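Local coordinates for protein extracellular ligand-binding receptor (Rhodopseudomonas palustris, PDB 4DQD) that binds aromatic acids such as 3-phenylpyruvic acid and probably delivers them to an ABC transporter for uptake, at residues 143-148 and 172-177; 10-15 and 72-77; 94-99 and 289-294. All blocks are in the same frame, centred on the assembly; numbering follows the deposited sequence.

Overall arrangement
All three contacts reach 3-phenylpyruvic acid, through R175 in contact 1, T76 in contact 2 and A98 in contact 3. Contacts 2 and 3 are buried and share the six-stranded sheet, where strands 5-11, 69-71 and 93-95 lie side by side; the backbones of G72 and S73 are hydrogen-bonded to those of M94 and M96. Contact 1 is partly buried and belongs to the four-stranded sheet of the other lobe, yet R175 packs against L75 and P77 of contact 2. The chemistry follows place: a salt bridge with aromatic packing in contact 1, serine hydroxyls and backbone in contact 2, apolar packing with one bridging water in contact 3.

Contact 1: residues 143-148 and 172-177; sequences GFSDAY and VYARSD. With PPY (3-phenylpyruvic acid), chain B.
R175 meets D146 with two nitrogens on a single carboxylate oxygen: NE lies 3.1 Å and NH2 2.9 Å from OD2 of D146. They take OD2 side-on, in the guanidinium plane, while the carboxylate is twisted 39° from that plane. The same NH2 also donates to O2 of 3-phenylpyruvic acid at 2.7 Å, and NH1 reaches O1. D146 is therefore second shell, holding the rotation of the arginine that binds the ligand carboxylate. One face of the Y148 ring lies against the ligand, CD1 of Y148 3.4 Å from ligand C2, its OH held by T223. F144 supplies a floor: CG of R175 stands 3.5 Å from the F144 ring centroid, 10° off its normal, a CH-pi contact, and the extended chain carries the guanidinium on over CE2, its plane 30° from the ring's. The F144 and Y173 rings pack obliquely. D146 is also the N-cap of helix 147-163, its OD1 accepting from G149 N and, weakly, from Y148 N. Backbone bonds between G143, S145 and Y173 set the parallel pairing. The contact closes the beta-alpha-beta unit of strand 138-144, helix 147-163 and outermost strand 166-173, while D146 and R175 touch P77 on helix 76-88.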
ATOM      1  N   GLY A 143     -13.923  -9.223  -4.811  1.00 14.49           N
ATOM      2  CA  GLY A 143     -12.735  -8.393  -4.880  1.00 12.58           C
ATOM      3  C   GLY A 143     -12.575  -7.742  -6.234  1.00 13.05           C
ATOM      4  O   GLY A 143     -13.282  -8.090  -7.180  1.00 15.78           O
ATOM      5  N   PHE A 144     -11.642  -6.807  -6.336  1.00 13.80           N
ATOM      6  CA  PHE A 144     -11.371  -6.164  -7.617  1.00 14.14           C
ATOM      7  C   PHE A 144     -10.947  -7.196  -8.653  1.00 17.28           C
ATOM      8  O   PHE A 144     -10.217  -8.144  -8.340  1.00 15.62           O
ATOM      9  CB  PHE A 144     -10.222  -5.169  -7.479  1.00 14.16           C
ATOM     10  CG  PHE A 144     -10.576  -3.867  -6.787  1.00 15.60           C
ATOM     11  CD1 PHE A 144     -11.876  -3.380  -6.760  1.00 15.46           C
ATOM     12  CD2 PHE A 144      -9.570  -3.115  -6.184  1.00 14.67           C
ATOM     13  CE1 PHE A 144     -12.163  -2.162  -6.135  1.00 12.98           C
ATOM     14  CE2 PHE A 144      -9.838  -1.902  -5.558  1.00 13.54           C
ATOM     15  CZ  PHE A 144     -11.133  -1.420  -5.531  1.00 14.15           C
ATOM     16  N   SER A 145     -11.375  -6.986  -9.899  1.00 16.10           N
ATOM     17  CA  SER A 145     -10.951  -7.823 -11.026  1.00 16.74           C
ATOM     18  C   SER A 145      -9.611  -7.353 -11.580  1.00 18.59           C
ATOM     19  O   SER A 145      -9.490  -6.986 -12.757  1.00 20.80           O
ATOM     20  CB  SER A 145     -12.007  -7.809 -12.138  1.00 17.63           C
ATOM     21  OG  SER A 145     -12.418  -6.479 -12.401  1.00 19.24           O
ATOM     22  N   ASP A 146      -8.607  -7.344 -10.711  1.00 16.18           N
ATOM     23  CA  ASP A 146      -7.264  -6.956 -11.095  1.00 15.16           C
ATOM     24  C   ASP A 146      -6.252  -7.673 -10.211  1.00 15.97           C
ATOM     25  O   ASP A 146      -6.623  -8.522  -9.383  1.00 16.98           O
ATOM     26  CB  ASP A 146      -7.079  -5.436 -11.083  1.00 15.49           C
ATOM     27  CG  ASP A 146      -7.188  -4.828  -9.694  1.00 19.58           C
ATOM     28  OD1 ASP A 146      -6.887  -5.522  -8.705  1.00 19.04           O
ATOM     29  OD2 ASP A 146      -7.581  -3.649  -9.602  1.00 20.92           O
ATOM     30  N   ALA A 147      -4.979  -7.354 -10.397  1.00 15.60           N
ATOM     31  CA  ALA A 147      -3.921  -8.075  -9.693  1.00 15.91           C
ATOM     32  C   ALA A 147      -3.957  -7.866  -8.184  1.00 16.01           C
ATOM     33  O   ALA A 147      -3.484  -8.716  -7.433  1.00 15.40           O
ATOM     34  CB  ALA A 147      -2.558  -7.687 -10.241  1.00 16.55           C
ATOM     35  N   TYR A 148      -4.500  -6.739  -7.736  1.00 14.02           N
ATOM     36  CA  TYR A 148      -4.620  -6.515  -6.295  1.00 14.51           C
ATOM     37  C   TYR A 148      -5.640  -7.475  -5.702  1.00 14.81           C
ATOM     38  O   TYR A 148      -5.343  -8.210  -4.768  1.00 14.58           O
ATOM     39  CB  TYR A 148      -5.017  -5.073  -5.978  1.00 14.07           C
ATOM     40  CG  TYR A 148      -5.225  -4.837  -4.500  1.00 13.27           C
ATOM     41  CD1 TYR A 148      -4.133  -4.724  -3.643  1.00 13.19           C
ATOM     42  CD2 TYR A 148      -6.499  -4.709  -3.966  1.00 13.52           C
ATOM     43  CE1 TYR A 148      -4.305  -4.509  -2.285  1.00 12.99           C
ATOM     44  CE2 TYR A 148      -6.687  -4.500  -2.587  1.00 13.91           C
ATOM     45  CZ  TYR A 148      -5.571  -4.383  -1.766  1.00 13.37           C
ATOM     46  OH  TYR A 148      -5.715  -4.163  -0.411  1.00 14.13           O
ATOM     47  N   VAL A 172     -16.175 -10.708  -8.538  1.00 15.98           N
ATOM     48  CA  VAL A 172     -15.271  -9.595  -8.775  1.00 16.70           C
ATOM     49  C   VAL A 172     -16.052  -8.377  -9.225  1.00 15.13           C
ATOM     50  O   VAL A 172     -17.191  -8.492  -9.690  1.00 17.69           O
ATOM     51  CB  VAL A 172     -14.192  -9.940  -9.836  1.00 16.11           C
ATOM     52  CG1 VAL A 172     -13.337 -11.122  -9.354  1.00 19.54           C
ATOM     53  CG2 VAL A 172     -14.836 -10.254 -11.182  1.00 18.50           C
ATOM     54  N   TYR A 173     -15.447  -7.206  -9.053  1.00 15.40           N
ATOM     55  CA  TYR A 173     -15.970  -5.987  -9.665  1.00 17.14           C
ATOM     56  C   TYR A 173     -14.845  -5.075 -10.100  1.00 17.44           C
ATOM     57  O   TYR A 173     -13.714  -5.235  -9.652  1.00 17.70           O
ATOM     58  CB  TYR A 173     -16.943  -5.254  -8.737  1.00 18.36           C
ATOM     59  CG  TYR A 173     -16.371  -4.574  -7.498  1.00 16.86           C
ATOM     60  CD1 TYR A 173     -16.503  -3.198  -7.327  1.00 14.98           C
ATOM     61  CD2 TYR A 173     -15.775  -5.308  -6.474  1.00 16.99           C
ATOM     62  CE1 TYR A 173     -16.029  -2.562  -6.184  1.00 13.95           C
ATOM     63  CE2 TYR A 173     -15.298  -4.678  -5.317  1.00 14.68           C
ATOM     64  CZ  TYR A 173     -15.432  -3.304  -5.185  1.00 13.97           C
ATOM     65  OH  TYR A 173     -14.979  -2.669  -4.042  1.00 15.47           O
ATOM     66  N   ALA A 174     -15.155  -4.133 -10.984  1.00 16.80           N
ATOM     67  CA  ALA A 174     -14.179  -3.122 -11.401  1.00 15.54           C
ATOM     68  C   ALA A 174     -14.301  -1.899 -10.496  1.00 16.23           C
ATOM     69  O   ALA A 174     -15.387  -1.609  -9.982  1.00 16.97           O
ATOM     70  CB  ALA A 174     -14.387  -2.751 -12.862  1.00 17.16           C
ATOM     71  N   ARG A 175     -13.191  -1.190 -10.292  1.00 16.22           N
ATOM     72  CA  ARG A 175     -13.129  -0.169  -9.240  1.00 15.01           C
ATOM     73  C   ARG A 175     -14.209   0.909  -9.301  1.00 18.16           C
ATOM     74  O   ARG A 175     -14.710   1.340  -8.268  1.00 18.58           O
ATOM     75  CB  ARG A 175     -11.740   0.474  -9.166  1.00 16.67           C
ATOM     76  CG  ARG A 175     -10.633  -0.532  -8.947  1.00 18.33           C
ATOM     77  CD  ARG A 175      -9.310   0.134  -8.566  1.00 19.04           C
ATOM     78  NE  ARG A 175      -8.270  -0.881  -8.474  1.00 20.47           N
ATOM     79  CZ  ARG A 175      -7.314  -0.910  -7.549  1.00 19.36           C
ATOM     80  NH1 ARG A 175      -7.234   0.038  -6.614  1.00 16.79           N
ATOM     81  NH2 ARG A 175      -6.440  -1.907  -7.552  1.00 19.04           N
ATOM     82  N   SER A 176     -14.567   1.352 -10.503  1.00 19.64           N
ATOM     83  CA  SER A 176     -15.536   2.439 -10.616  1.00 18.91           C
ATOM     84  C   SER A 176     -16.989   1.974 -10.745  1.00 20.19           C
ATOM     85  O   SER A 176     -17.894   2.799 -10.862  1.00 19.65           O
ATOM     86  CB  SER A 176     -15.176   3.374 -11.776  1.00 20.78           C
ATOM     87  OG  SER A 176     -13.935   4.030 -11.532  1.00 20.62           O
ATOM     88  N   ASP A 177     -17.224   0.664 -10.691  1.00 17.72           N
ATOM     89  CA  ASP A 177     -18.582   0.150 -10.889  1.00 17.82           C
ATOM     90  C   ASP A 177     -19.635   0.831 -10.008  1.00 17.52           C
ATOM     91  O   ASP A 177     -19.408   1.073  -8.818  1.00 19.26           O
ATOM     92  CB  ASP A 177     -18.640  -1.364 -10.664  1.00 17.17           C
ATOM     93  CG  ASP A 177     -18.069  -2.161 -11.825  1.00 21.91           C
ATOM     94  OD1 ASP A 177     -17.752  -1.573 -12.886  1.00 22.84           O
ATOM     95  OD2 ASP A 177     -17.966  -3.399 -11.672  1.00 19.08           O
TER
HETATM   96  C1  PPY B 401      -4.362  -1.370  -5.239  1.00 26.34           C
HETATM   97  O1  PPY B 401      -5.513  -0.897  -5.029  1.00 31.14           O
HETATM   98  O2  PPY B 401      -3.987  -1.819  -6.322  1.00 20.38           O
HETATM   99  C2  PPY B 401      -3.418  -1.438  -4.133  1.00 22.19           C
HETATM  100  O3  PPY B 401      -2.261  -1.807  -4.363  1.00 16.85           O
HETATM  101  C3  PPY B 401      -4.061  -1.052  -2.853  1.00 23.67           C
HETATM  102  C1' PPY B 401      -3.166  -0.726  -1.724  1.00 19.33           C
HETATM  103  C2' PPY B 401      -3.438  -1.222  -0.476  1.00 15.95           C
HETATM  104  C3' PPY B 401      -2.552  -0.895   0.674  1.00 20.34           C
HETATM  105  C4' PPY B 401      -1.468  -0.077   0.492  1.00 16.41           C
HETATM  106  C5' PPY B 401      -1.198   0.470  -0.868  1.00 17.81           C
HETATM  107  C6' PPY B 401      -1.999   0.169  -1.924  1.00 18.13           C

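Contact 2: residues 10-15 and 72-77; sequences TMSASG and GSSLTP. With PPY (3-phenylpyruvic acid), chain B.
The flat group of this contact is the cis peptide between G72 and S73: T10 O approaches the edge that carries both of its CA atoms, not a face, lying 3.3 Å from G72 CA and 3.4 Å from S73 CA, the latter with an angle of 167° at the hydrogen. This is the end of the sheet in a periplasmic binding protein of the leucine-binding family, where loops leaving strands 5-11 and 69-71 run on toward the ligand cleft. The touching parts run in nearly the same direction, and the pairing passes from backbone to serine side chains. S74 OG, anti to its own carbonyl carbon (chi1 -55°), takes the N-H of S12 at 2.8 Å in a nearly straight bond of 174°, and is also bonded to Q24 OE1. A second junction is the D47 carboxylate, which binds the hydroxyls of T10, S12 and S73 and so ties the two segments together. Beyond them L75 sits at the N-cap position of helix 76-88; its CG packs 3.7 Å from S12 OG. The helix then presents its first turn to 3-phenylpyruvic acid, an arrangement in which the helix end would tend to stabilise the carboxylate's negative charge. T76 N donates to ligand O2 at 2.6 Å and T76 OG1 to the keto oxygen O3 at 2.9 Å.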
ATOM      1  N   THR A  10       4.860   9.591  -9.385  1.00 12.92           N
ATOM      2  CA  THR A  10       3.549   9.520 -10.033  1.00 12.72           C
ATOM      3  C   THR A  10       2.578   8.865  -9.055  1.00 15.06           C
ATOM      4  O   THR A  10       2.893   7.847  -8.441  1.00 14.89           O
ATOM      5  CB  THR A  10       3.615   8.764 -11.387  1.00 16.82           C
ATOM      6  OG1 THR A  10       2.324   8.762 -12.009  1.00 15.33           O
ATOM      7  CG2 THR A  10       4.058   7.322 -11.198  1.00 17.97           C
HETATM    8  N   MSE A  11       1.402   9.466  -8.883  1.00 13.01           N
HETATM    9  CA  MSE A  11       0.450   8.983  -7.877  1.00 13.05           C
HETATM   10  C   MSE A  11      -0.963   9.075  -8.431  1.00 13.63           C
HETATM   11  O   MSE A  11      -1.233   9.876  -9.327  1.00 14.65           O
HETATM   12  CB  MSE A  11       0.552   9.836  -6.602  1.00 15.85           C
HETATM   13  CG  MSE A  11       0.218  11.296  -6.874  1.00 28.14           C
HETATM   14 SE   MSE A  11       1.853  12.343  -6.947  0.52 27.66          SE
HETATM   15  CE  MSE A  11       2.200  12.120  -5.066  1.00 26.32           C
ATOM     16  N   SER A  12      -1.869   8.261  -7.892  1.00 12.34           N
ATOM     17  CA  SER A  12      -3.249   8.270  -8.361  1.00 12.54           C
ATOM     18  C   SER A  12      -4.058   9.290  -7.569  1.00 13.23           C
ATOM     19  O   SER A  12      -4.885   8.932  -6.730  1.00 15.34           O
ATOM     20  CB  SER A  12      -3.854   6.868  -8.263  1.00 15.77           C
ATOM     21  OG  SER A  12      -3.019   5.923  -8.922  1.00 16.20           O
ATOM     22  N   ALA A  13      -3.804  10.571  -7.834  1.00 13.65           N
ATOM     23  CA  ALA A  13      -4.454  11.645  -7.088  1.00 14.65           C
ATOM     24  C   ALA A  13      -5.902  11.880  -7.515  1.00 18.96           C
ATOM     25  O   ALA A  13      -6.658  12.562  -6.816  1.00 20.27           O
ATOM     26  CB  ALA A  13      -3.638  12.934  -7.197  1.00 16.78           C
ATOM     27  N   SER A  14      -6.274  11.319  -8.662  1.00 13.89           N
ATOM     28  CA  SER A  14      -7.663  11.320  -9.127  1.00 14.87           C
ATOM     29  C   SER A  14      -7.982   9.923  -9.648  1.00 14.90           C
ATOM     30  O   SER A  14      -7.090   9.084  -9.754  1.00 15.00           O
ATOM     31  CB  SER A  14      -7.892  12.391 -10.213  1.00 16.71           C
ATOM     32  OG  SER A  14      -6.971  12.261 -11.281  1.00 17.22           O
ATOM     33  N   GLY A  15      -9.247   9.672  -9.976  1.00 17.48           N
ATOM     34  CA  GLY A  15      -9.673   8.331 -10.343  1.00 14.60           C
ATOM     35  C   GLY A  15     -10.033   7.547  -9.095  1.00 13.57           C
ATOM     36  O   GLY A  15     -10.070   8.100  -7.995  1.00 14.76           O
ATOM     37  N   GLY A  72       6.199   5.489  -7.198  1.00 15.44           N
ATOM     38  CA  GLY A  72       4.822   5.318  -7.652  1.00 14.31           C
ATOM     39  C   GLY A  72       4.552   3.925  -8.195  1.00 16.60           C
ATOM     40  O   GLY A  72       5.427   3.063  -8.165  1.00 13.33           O
ATOM     41  N   SER A  73       3.328   3.675  -8.641  1.00 13.60           N
ATOM     42  CA  SER A  73       2.193   4.559  -8.410  1.00 14.35           C
ATOM     43  C   SER A  73       1.494   4.147  -7.106  1.00 16.04           C
ATOM     44  O   SER A  73       2.097   3.521  -6.233  1.00 14.92           O
ATOM     45  CB  SER A  73       1.214   4.459  -9.590  1.00 17.10           C
ATOM     46  OG  SER A  73       0.089   5.312  -9.429  1.00 16.60           O
ATOM     47  N   SER A  74       0.218   4.494  -6.984  1.00 12.90           N
ATOM     48  CA  SER A  74      -0.547   4.262  -5.753  1.00 13.02           C
ATOM     49  C   SER A  74      -1.239   2.905  -5.759  1.00 13.35           C
ATOM     50  O   SER A  74      -1.552   2.354  -4.690  1.00 13.06           O
ATOM     51  CB  SER A  74      -1.641   5.325  -5.617  1.00 13.86           C
ATOM     52  OG  SER A  74      -1.113   6.634  -5.681  1.00 13.95           O
ATOM     53  N   LEU A  75      -1.490   2.377  -6.954  1.00 13.01           N
ATOM     54  CA  LEU A  75      -2.287   1.169  -7.132  1.00 12.41           C
ATOM     55  C   LEU A  75      -1.487   0.119  -7.871  1.00 15.06           C
ATOM     56  O   LEU A  75      -0.589   0.441  -8.656  1.00 14.60           O
ATOM     57  CB  LEU A  75      -3.552   1.470  -7.952  1.00 13.10           C
ATOM     58  CG  LEU A  75      -4.339   2.734  -7.586  1.00 15.19           C
ATOM     59  CD1 LEU A  75      -5.573   2.877  -8.495  1.00 15.28           C
ATOM     60  CD2 LEU A  75      -4.760   2.710  -6.117  1.00 15.84           C
ATOM     61  N   THR A  76      -1.835  -1.138  -7.642  1.00 13.51           N
ATOM     62  CA  THR A  76      -1.130  -2.241  -8.280  1.00 12.98           C
ATOM     63  C   THR A  76      -1.171  -2.253  -9.819  1.00 13.64           C
ATOM     64  O   THR A  76      -0.121  -2.345 -10.459  1.00 15.07           O
ATOM     65  CB  THR A  76      -1.585  -3.585  -7.695  1.00 14.07           C
ATOM     66  OG1 THR A  76      -1.175  -3.639  -6.320  1.00 14.42           O
ATOM     67  CG2 THR A  76      -0.956  -4.753  -8.461  1.00 15.50           C
ATOM     68  N   PRO A  77      -2.369  -2.169 -10.422  1.00 13.43           N
ATOM     69  CA  PRO A  77      -2.408  -2.249 -11.891  1.00 15.14           C
ATOM     70  C   PRO A  77      -1.684  -1.069 -12.533  1.00 14.56           C
ATOM     71  O   PRO A  77      -1.144  -1.195 -13.633  1.00 17.98           O
ATOM     72  CB  PRO A  77      -3.905  -2.211 -12.223  1.00 18.43           C
ATOM     73  CG  PRO A  77      -4.595  -1.787 -10.964  1.00 21.14           C
ATOM     74  CD  PRO A  77      -3.713  -2.200  -9.823  1.00 14.82           C
TER
HETATM   75  C1  PPY B 401      -4.362  -1.370  -5.239  1.00 26.34           C
HETATM   76  O1  PPY B 401      -5.513  -0.897  -5.029  1.00 31.14           O
HETATM   77  O2  PPY B 401      -3.987  -1.819  -6.322  1.00 20.38           O
HETATM   78  C2  PPY B 401      -3.418  -1.438  -4.133  1.00 22.19           C
HETATM   79  O3  PPY B 401      -2.261  -1.807  -4.363  1.00 16.85           O
HETATM   80  C3  PPY B 401      -4.061  -1.052  -2.853  1.00 23.67           C
HETATM   81  C1' PPY B 401      -3.166  -0.726  -1.724  1.00 19.33           C
HETATM   82  C2' PPY B 401      -3.438  -1.222  -0.476  1.00 15.95           C
HETATM   83  C3' PPY B 401      -2.552  -0.895   0.674  1.00 20.34           C
HETATM   84  C4' PPY B 401      -1.468  -0.077   0.492  1.00 16.41           C
HETATM   85  C5' PPY B 401      -1.198   0.470  -0.868  1.00 17.81           C
HETATM   86  C6' PPY B 401      -1.999   0.169  -1.924  1.00 18.13           C

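Contact 3: residues 94-99 and 289-294; sequences MTMAAA and WDSMTL. With 3PY (3-hydroxypyruvic acid), chain E; PPY (3-phenylpyruvic acid), chain B.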
HETATM    1  N   MSE A  94      10.462   3.144  -6.287  1.00 12.75           N
HETATM    2  CA  MSE A  94       9.830   2.874  -4.990  1.00 10.96           C
HETATM    3  C   MSE A  94       8.346   2.837  -5.240  1.00 13.48           C
HETATM    4  O   MSE A  94       7.724   3.879  -5.395  1.00 14.08           O
HETATM    5  CB  MSE A  94      10.128   4.020  -4.013  1.00 12.58           C
HETATM    6  CG  MSE A  94      11.572   4.520  -4.017  1.00 12.15           C
HETATM    7 SE   MSE A  94      12.951   3.176  -3.614  0.75 16.64          SE
HETATM    8  CE  MSE A  94      12.421   2.845  -1.775  1.00 17.10           C
ATOM      9  N   THR A  95       7.765   1.647  -5.312  1.00 11.48           N
ATOM     10  CA  THR A  95       6.337   1.593  -5.588  1.00 12.56           C
ATOM     11  C   THR A  95       5.576   1.828  -4.299  1.00 12.00           C
ATOM     12  O   THR A  95       6.048   1.474  -3.223  1.00 13.87           O
ATOM     13  CB  THR A  95       5.903   0.276  -6.256  1.00 12.54           C
ATOM     14  OG1 THR A  95       4.506   0.357  -6.583  1.00 14.38           O
ATOM     15  CG2 THR A  95       6.132  -0.923  -5.341  1.00 13.77           C
HETATM   16  N   MSE A  96       4.407   2.454  -4.406  1.00 12.66           N
HETATM   17  CA  MSE A  96       3.590   2.715  -3.220  1.00 13.57           C
HETATM   18  C   MSE A  96       2.384   1.790  -3.138  1.00 12.01           C
HETATM   19  O   MSE A  96       1.537   1.947  -2.258  1.00 13.76           O
HETATM   20  CB  MSE A  96       3.163   4.188  -3.157  1.00 13.43           C
HETATM   21  CG  MSE A  96       4.344   5.128  -3.008  1.00 14.85           C
HETATM   22 SE   MSE A  96       3.805   6.996  -2.946  0.77 16.45          SE
HETATM   23  CE  MSE A  96       3.163   7.243  -4.802  1.00 15.59           C
ATOM     24  N   ALA A  97       2.320   0.815  -4.046  1.00 11.71           N
ATOM     25  CA  ALA A  97       1.201  -0.132  -4.091  1.00 13.16           C
ATOM     26  C   ALA A  97       1.492  -1.433  -3.322  1.00 13.43           C
ATOM     27  O   ALA A  97       2.567  -1.586  -2.739  1.00 13.18           O
ATOM     28  CB  ALA A  97       0.814  -0.418  -5.540  1.00 13.64           C
ATOM     29  N   ALA A  98       0.535  -2.365  -3.304  1.00 12.61           N
ATOM     30  CA  ALA A  98       0.577  -3.421  -2.281  1.00 12.60           C
ATOM     31  C   ALA A  98       0.819  -4.853  -2.758  1.00 13.27           C
ATOM     32  O   ALA A  98       1.308  -5.678  -1.985  1.00 14.06           O
ATOM     33  CB  ALA A  98      -0.703  -3.381  -1.440  1.00 13.48           C
ATOM     34  N   ALA A  99       0.457  -5.173  -3.997  1.00 13.91           N
ATOM     35  CA  ALA A  99       0.491  -6.579  -4.405  1.00 12.96           C
ATOM     36  C   ALA A  99       1.901  -7.165  -4.418  1.00 11.83           C
ATOM     37  O   ALA A  99       2.857  -6.509  -4.838  1.00 14.10           O
ATOM     38  CB  ALA A  99      -0.190  -6.773  -5.755  1.00 16.23           C
ATOM     39  N   TRP A 289       6.170   8.847   2.368  1.00 12.39           N
ATOM     40  CA  TRP A 289       7.095   9.200   3.439  1.00 11.61           C
ATOM     41  C   TRP A 289       8.096   8.071   3.708  1.00 13.49           C
ATOM     42  O   TRP A 289       9.304   8.315   3.742  1.00 14.78           O
ATOM     43  CB  TRP A 289       6.294   9.528   4.713  1.00 12.24           C
ATOM     44  CG  TRP A 289       7.116  10.023   5.865  1.00 13.49           C
ATOM     45  CD1 TRP A 289       7.602   9.280   6.907  1.00 14.96           C
ATOM     46  CD2 TRP A 289       7.532  11.373   6.105  1.00 15.58           C
ATOM     47  NE1 TRP A 289       8.293  10.087   7.779  1.00 14.35           N
ATOM     48  CE2 TRP A 289       8.267  11.375   7.309  1.00 16.31           C
ATOM     49  CE3 TRP A 289       7.355  12.580   5.418  1.00 16.25           C
ATOM     50  CZ2 TRP A 289       8.824  12.542   7.843  1.00 16.77           C
ATOM     51  CZ3 TRP A 289       7.911  13.736   5.947  1.00 18.87           C
ATOM     52  CH2 TRP A 289       8.642  13.706   7.145  1.00 21.41           C
ATOM     53  N   ASP A 290       7.604   6.842   3.890  1.00 14.43           N
ATOM     54  CA  ASP A 290       8.487   5.721   4.224  1.00 12.02           C
ATOM     55  C   ASP A 290       9.409   5.400   3.040  1.00 12.01           C
ATOM     56  O   ASP A 290      10.557   4.985   3.231  1.00 12.97           O
ATOM     57  CB  ASP A 290       7.686   4.452   4.561  1.00 12.46           C
ATOM     58  CG  ASP A 290       7.140   4.414   5.990  1.00 14.49           C
ATOM     59  OD1 ASP A 290       7.514   5.237   6.865  1.00 14.65           O
ATOM     60  OD2 ASP A 290       6.330   3.495   6.238  1.00 14.25           O
ATOM     61  N   SER A 291       8.904   5.566   1.822  1.00 12.72           N
ATOM     62  CA  SER A 291       9.752   5.357   0.646  1.00 13.04           C
ATOM     63  C   SER A 291      10.921   6.335   0.685  1.00 13.62           C
ATOM     64  O   SER A 291      12.060   5.978   0.384  1.00 13.54           O
ATOM     65  CB  SER A 291       8.954   5.553  -0.654  1.00 11.86           C
ATOM     66  OG  SER A 291       7.969   4.539  -0.807  1.00 13.40           O
HETATM   67  N   MSE A 292      10.626   7.578   1.051  1.00 12.79           N
HETATM   68  CA  MSE A 292      11.674   8.579   1.191  1.00 14.71           C
HETATM   69  C   MSE A 292      12.632   8.291   2.335  1.00 16.95           C
HETATM   70  O   MSE A 292      13.789   8.676   2.275  1.00 15.32           O
HETATM   71  CB  MSE A 292      11.081   9.985   1.278  1.00 16.43           C
HETATM   72  CG  MSE A 292      10.638  10.531  -0.075  1.00 15.73           C
HETATM   73 SE   MSE A 292      12.070  10.597  -1.427  0.66 18.64          SE
HETATM   74  CE  MSE A 292      13.380  11.632  -0.408  1.00 14.75           C
ATOM     75  N   THR A 293      12.167   7.611   3.381  1.00 15.31           N
ATOM     76  CA  THR A 293      13.076   7.233   4.451  1.00 14.22           C
ATOM     77  C   THR A 293      14.172   6.332   3.890  1.00 14.34           C
ATOM     78  O   THR A 293      15.350   6.530   4.178  1.00 14.24           O
ATOM     79  CB  THR A 293      12.349   6.519   5.585  1.00 12.30           C
ATOM     80  OG1 THR A 293      11.379   7.413   6.148  1.00 15.77           O
ATOM     81  CG2 THR A 293      13.345   6.119   6.671  1.00 13.86           C
ATOM     82  N   LEU A 294      13.787   5.340   3.092  1.00 12.82           N
ATOM     83  CA  LEU A 294      14.781   4.466   2.470  1.00 12.54           C
ATOM     84  C   LEU A 294      15.713   5.252   1.546  1.00 13.77           C
ATOM     85  O   LEU A 294      16.934   5.061   1.555  1.00 14.90           O
ATOM     86  CB  LEU A 294      14.107   3.339   1.683  1.00 12.01           C
ATOM     87  CG  LEU A 294      13.397   2.292   2.542  1.00 14.60           C
ATOM     88  CD1 LEU A 294      12.523   1.430   1.651  1.00 15.29           C
ATOM     89  CD2 LEU A 294      14.404   1.443   3.323  1.00 16.87           C
TER
HETATM   90  C1  3PY E 404      11.563  10.516   5.802  1.00 36.41           C
HETATM   91  O1  3PY E 404      10.718   9.925   5.082  1.00 48.59           O
HETATM   92  O2  3PY E 404      12.160   9.912   6.737  1.00 24.96           O
HETATM   93  C2  3PY E 404      11.843  11.948   5.527  1.00 33.34           C
HETATM   94  O3  3PY E 404      12.558  12.599   6.278  1.00 29.15           O
HETATM   95  C3  3PY E 404      11.276  12.548   4.295  1.00 29.53           C
HETATM   96  O4  3PY E 404      12.224  12.363   3.304  1.00 31.10           O
HETATM   97  C1  PPY B 401      -4.362  -1.370  -5.239  1.00 26.34           C
HETATM   98  O1  PPY B 401      -5.513  -0.897  -5.029  1.00 31.14           O
HETATM   99  O2  PPY B 401      -3.987  -1.819  -6.322  1.00 20.38           O
HETATM  100  C2  PPY B 401      -3.418  -1.438  -4.133  1.00 22.19           C
HETATM  101  O3  PPY B 401      -2.261  -1.807  -4.363  1.00 16.85           O
HETATM  102  C3  PPY B 401      -4.061  -1.052  -2.853  1.00 23.67           C
HETATM  103  C1' PPY B 401      -3.166  -0.726  -1.724  1.00 19.33           C
HETATM  104  C2' PPY B 401      -3.438  -1.222  -0.476  1.00 15.95           C
HETATM  105  C3' PPY B 401      -2.552  -0.895   0.674  1.00 20.34           C
HETATM  106  C4' PPY B 401      -1.468  -0.077   0.492  1.00 16.41           C
HETATM  107  C5' PPY B 401      -1.198   0.470  -0.868  1.00 17.81           C
HETATM  108  C6' PPY B 401      -1.999   0.169  -1.924  1.00 18.13           C
HETATM  109  O   HOH W   1       8.331   1.854  -1.672  1.00 13.14           O
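S291 and L294 are the helix residues that press on M94 of strand 93-95, while W289, M292 and T293 turn to a second ligand. W289 comes first. Its indole carries 3-hydroxypyruvic acid on one face, with ligand O1 3.5 Å above the ring plane and displaced toward the rim. D290 is directed elsewhere, its carboxylate bonded to N330 and N331. S291 then makes the close approach, its CB 3.9 Å from CB of M94, a selenomethionine. A water joins the two segments where no direct polar bond does, donating to S291 OG and to T95 O at 2.8 Å each; S291 OG itself bonds back to H287 O one turn earlier. M292 points away from the strand and lays CB 3.3 Å from O4 of 3-hydroxypyruvic acid. T293 follows with OG1 donating to ligand O2 at 2.7 Å, while R267 and E296 complete the polar grip. L294 returns to the strand side: its CD1 lies 3.7 Å from CE of M94, whose chain is bent at chi2 (-58°) and chi3 (-66°), which brings the methyl against L294 CD1 and the backbone O of S291. One helix thus faces both the sheet and the 3-hydroxypyruvic acid pocket, while the other segment continues to A98, whose N donates to O3 of 3-phenylpyruvic acid at 3.0 Å. Helix 284-305 packs on the six-stranded sheet here, M94 and M292 both touching I71 of strand 69-71, and strand 327-329 meets D290, T293 and L294.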